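PDB 2EH6: acetylornithine aminotransferase from Aquifex aeolicus, which transfers an amino group from N(2)-acetyl-L-ornithine to 2-oxoglutarate with the help of pyridoxal 5'-phosphate, a step of arginine biosynthesis. Local coordinates for residues 158-169 with 190-201. Numbering follows the deposited sequence.
Sequences KLNDIDSVYKLL and ASEDFLSKLQEI
Asn160 and Phe194 bring the two backbones closest, their CA atoms 5.2 Å apart, and the short helices 162-166 and 192-201 run in roughly the same direction, 23° apart, with axes 10.8 Å apart at closest approach. The type II turn from Lys158 to Asp161 leads into the first helix and lies over the Phe194 ring, with Asn160 N 3.3 Å above the ring plane and over its centre. With chi1 at 180°, CG of Phe194 swings away from the backbone N and carries the ring under the turn; Ile162 N and Val165 CG2 lie at the ring's edge, near its plane. Cutting Phe194 back to an alanine would probably leave the turn without the ring under it and open a gap beside Ile162 and Val165. A short hydrogen bond crosses between the segments: Ser191 N donates to Asn160 OD1 at 2.6 Å, nearly straight (176°). Ser191, the N-cap residue of helix 192-201, accepts from Phe194 N through OG (2.8 Å); Asp161 caps helix 162-166 likewise, its OD1 accepting from Ser164 N. Ile162 is a knob among Phe194, Lys197, Leu198 and Ile201; its CD1 meets Ile201 CD1 tip to tip at a tight 3.4 Å. That same Ile201 methyl lies 3.4 Å from Tyr166 CE1, and Ile201 CG2 touches Leu169 CD1. The segments pack on the seven-stranded sheet of the fold-type I PLP-binding domain, Leu159 about 11 Å from the cofactor: Leu159, Val165 and Leu198 reach strand 173-178, Val165 and Leu169 strand 119-123, and Val165 edge strand 154-157.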
# COMPACT_ATOMS: atom_id res chain seq x y z
N LYS A 158 -2.41 -2.08 28.46
CA LYS A 158 -3.22 -3.29 28.42
C LYS A 158 -4.70 -2.99 28.22
O LYS A 158 -5.27 -2.11 28.87
CB LYS A 158 -3.01 -4.11 29.69
CG LYS A 158 -1.60 -4.69 29.78
CD LYS A 158 -1.37 -5.49 31.04
CE LYS A 158 0.04 -6.07 31.04
NZ LYS A 158 0.35 -6.82 32.29
N LEU A 159 -5.32 -3.72 27.30
CA LEU A 159 -6.73 -3.53 26.98
C LEU A 159 -7.58 -3.77 28.22
O LEU A 159 -7.33 -4.70 28.99
CB LEU A 159 -7.15 -4.50 25.87
CG LEU A 159 -8.41 -4.15 25.07
CD1 LEU A 159 -8.12 -2.96 24.15
CD2 LEU A 159 -8.84 -5.35 24.25
N ASN A 160 -8.58 -2.91 28.41
CA ASN A 160 -9.49 -2.99 29.56
C ASN A 160 -8.78 -2.77 30.89
O ASN A 160 -9.29 -3.16 31.94
CB ASN A 160 -10.22 -4.33 29.57
CG ASN A 160 -11.07 -4.53 28.34
OD1 ASN A 160 -11.71 -3.60 27.85
ND2 ASN A 160 -11.11 -5.76 27.84
N ASP A 161 -7.62 -2.13 30.83
CA ASP A 161 -6.83 -1.82 32.02
C ASP A 161 -6.51 -0.34 31.90
O ASP A 161 -5.47 0.05 31.39
CB ASP A 161 -5.53 -2.63 32.02
CG ASP A 161 -4.71 -2.42 33.28
OD1 ASP A 161 -4.96 -1.43 33.99
OD2 ASP A 161 -3.80 -3.24 33.54
N ILE A 162 -7.44 0.49 32.38
CA ILE A 162 -7.28 1.94 32.29
C ILE A 162 -6.07 2.48 33.04
O ILE A 162 -5.51 3.51 32.67
CB ILE A 162 -8.57 2.65 32.77
CG1 ILE A 162 -8.66 4.04 32.13
CG2 ILE A 162 -8.57 2.77 34.29
CD1 ILE A 162 -8.78 4.00 30.62
N ASP A 163 -5.67 1.79 34.11
CA ASP A 163 -4.52 2.23 34.89
C ASP A 163 -3.23 2.09 34.10
O ASP A 163 -2.32 2.90 34.25
CB ASP A 163 -4.43 1.45 36.21
CG ASP A 163 -5.55 1.81 37.18
OD1 ASP A 163 -5.77 3.02 37.40
OD2 ASP A 163 -6.19 0.89 37.73
N SER A 164 -3.14 1.06 33.26
CA SER A 164 -1.94 0.84 32.45
C SER A 164 -1.78 2.00 31.47
O SER A 164 -0.68 2.30 31.03
CB SER A 164 -2.02 -0.48 31.68
OG SER A 164 -3.03 -0.45 30.69
N VAL A 165 -2.90 2.64 31.13
CA VAL A 165 -2.87 3.78 30.22
C VAL A 165 -2.30 5.00 30.94
O VAL A 165 -1.45 5.71 30.41
CB VAL A 165 -4.28 4.11 29.68
CG1 VAL A 165 -4.22 5.29 28.73
CG2 VAL A 165 -4.87 2.89 28.98
N TYR A 166 -2.77 5.25 32.16
CA TYR A 166 -2.29 6.39 32.94
C TYR A 166 -0.79 6.30 33.20
O TYR A 166 -0.08 7.30 33.12
CB TYR A 166 -3.02 6.48 34.28
CG TYR A 166 -4.49 6.80 34.18
CD1 TYR A 166 -4.93 8.00 33.62
CD2 TYR A 166 -5.45 5.90 34.65
CE1 TYR A 166 -6.29 8.30 33.55
CE2 TYR A 166 -6.81 6.20 34.58
CZ TYR A 166 -7.22 7.39 34.03
OH TYR A 166 -8.57 7.68 33.97
N LYS A 167 -0.30 5.10 33.50
CA LYS A 167 1.11 4.92 33.79
C LYS A 167 2.01 5.25 32.60
O LYS A 167 3.22 5.41 32.76
CB LYS A 167 1.38 3.47 34.22
CG LYS A 167 0.56 3.02 35.42
N LEU A 168 1.42 5.38 31.41
CA LEU A 168 2.19 5.67 30.21
C LEU A 168 1.88 7.03 29.60
O LEU A 168 2.61 7.51 28.73
CB LEU A 168 1.95 4.58 29.15
CG LEU A 168 2.31 3.14 29.52
CD1 LEU A 168 1.78 2.19 28.45
CD2 LEU A 168 3.82 2.99 29.66
N LEU A 169 0.80 7.66 30.05
CA LEU A 169 0.42 8.95 29.50
C LEU A 169 1.09 10.15 30.18
O LEU A 169 1.05 10.29 31.40
CB LEU A 169 -1.10 9.11 29.54
CG LEU A 169 -1.73 10.19 28.65
CD1 LEU A 169 -3.21 9.90 28.49
CD2 LEU A 169 -1.51 11.57 29.24
N ALA A 190 -12.81 -4.66 23.66
CA ALA A 190 -12.57 -3.57 24.60
C ALA A 190 -13.93 -3.35 25.25
O ALA A 190 -14.94 -3.22 24.55
CB ALA A 190 -12.14 -2.32 23.85
N SER A 191 -13.97 -3.32 26.57
CA SER A 191 -15.24 -3.13 27.29
C SER A 191 -15.83 -1.74 27.07
O SER A 191 -15.11 -0.80 26.75
CB SER A 191 -15.04 -3.35 28.79
OG SER A 191 -14.31 -2.29 29.36
N GLU A 192 -17.14 -1.62 27.26
CA GLU A 192 -17.79 -0.33 27.10
C GLU A 192 -17.26 0.61 28.18
O GLU A 192 -17.02 1.79 27.93
CB GLU A 192 -19.31 -0.48 27.23
CG GLU A 192 -20.06 0.81 26.96
CD GLU A 192 -21.57 0.61 26.96
OE1 GLU A 192 -22.11 0.16 27.99
OE2 GLU A 192 -22.20 0.90 25.92
N ASP A 193 -17.08 0.08 29.38
CA ASP A 193 -16.58 0.87 30.49
C ASP A 193 -15.19 1.41 30.15
O ASP A 193 -14.92 2.60 30.30
CB ASP A 193 -16.50 0.02 31.76
CG ASP A 193 -15.95 0.80 32.94
OD1 ASP A 193 -16.52 1.87 33.26
OD2 ASP A 193 -14.96 0.34 33.55
N PHE A 194 -14.32 0.51 29.68
CA PHE A 194 -12.96 0.89 29.31
C PHE A 194 -12.93 1.96 28.23
O PHE A 194 -12.22 2.96 28.35
CB PHE A 194 -12.18 -0.34 28.84
CG PHE A 194 -10.76 -0.04 28.44
CD1 PHE A 194 -9.83 0.38 29.39
CD2 PHE A 194 -10.36 -0.16 27.11
CE1 PHE A 194 -8.52 0.67 29.02
CE2 PHE A 194 -9.05 0.13 26.73
CZ PHE A 194 -8.13 0.54 27.69
N LEU A 195 -13.69 1.75 27.16
CA LEU A 195 -13.74 2.71 26.06
C LEU A 195 -14.27 4.06 26.52
O LEU A 195 -13.85 5.10 26.02
CB LEU A 195 -14.59 2.17 24.91
CG LEU A 195 -14.03 0.92 24.21
CD1 LEU A 195 -14.98 0.48 23.11
CD2 LEU A 195 -12.65 1.22 23.64
N SER A 196 -15.21 4.02 27.46
CA SER A 196 -15.79 5.24 28.01
C SER A 196 -14.70 6.05 28.71
O SER A 196 -14.52 7.24 28.44
CB SER A 196 -16.89 4.90 29.01
OG SER A 196 -17.32 6.06 29.70
N LYS A 197 -13.98 5.40 29.61
CA LYS A 197 -12.91 6.05 30.35
C LYS A 197 -11.80 6.51 29.42
O LYS A 197 -11.24 7.59 29.62
CB LYS A 197 -12.34 5.10 31.40
CG LYS A 197 -13.32 4.74 32.51
CD LYS A 197 -12.69 3.76 33.49
CE LYS A 197 -13.66 3.35 34.58
NZ LYS A 197 -13.06 2.32 35.47
N LEU A 198 -11.49 5.70 28.42
CA LEU A 198 -10.43 6.05 27.47
C LEU A 198 -10.84 7.31 26.73
O LEU A 198 -10.02 8.20 26.50
CB LEU A 198 -10.20 4.90 26.47
CG LEU A 198 -8.95 4.99 25.60
CD1 LEU A 198 -7.71 5.02 26.48
CD2 LEU A 198 -8.89 3.78 24.66
N GLN A 199 -12.11 7.40 26.36
CA GLN A 199 -12.61 8.58 25.66
C GLN A 199 -12.46 9.77 26.60
O GLN A 199 -12.05 10.86 26.18
CB GLN A 199 -14.08 8.39 25.29
CG GLN A 199 -14.71 9.58 24.60
CD GLN A 199 -14.16 9.81 23.20
OE1 GLN A 199 -14.49 9.08 22.26
NE2 GLN A 199 -13.31 10.82 23.06
N GLU A 200 -12.78 9.55 27.88
CA GLU A 200 -12.69 10.58 28.91
C GLU A 200 -11.26 11.09 29.04
O GLU A 200 -11.02 12.30 29.04
CB GLU A 200 -13.14 10.01 30.26
CG GLU A 200 -13.00 10.97 31.42
CD GLU A 200 -13.17 10.28 32.77
OE1 GLU A 200 -12.34 9.40 33.09
OE2 GLU A 200 -14.13 10.62 33.50
N ILE A 201 -10.32 10.16 29.15
CA ILE A 201 -8.91 10.49 29.28
C ILE A 201 -8.45 11.39 28.14
O ILE A 201 -7.77 12.39 28.36
CB ILE A 201 -8.05 9.22 29.28
CG1 ILE A 201 -8.35 8.40 30.54
CG2 ILE A 201 -6.58 9.59 29.21
CD1 ILE A 201 -7.55 7.12 30.64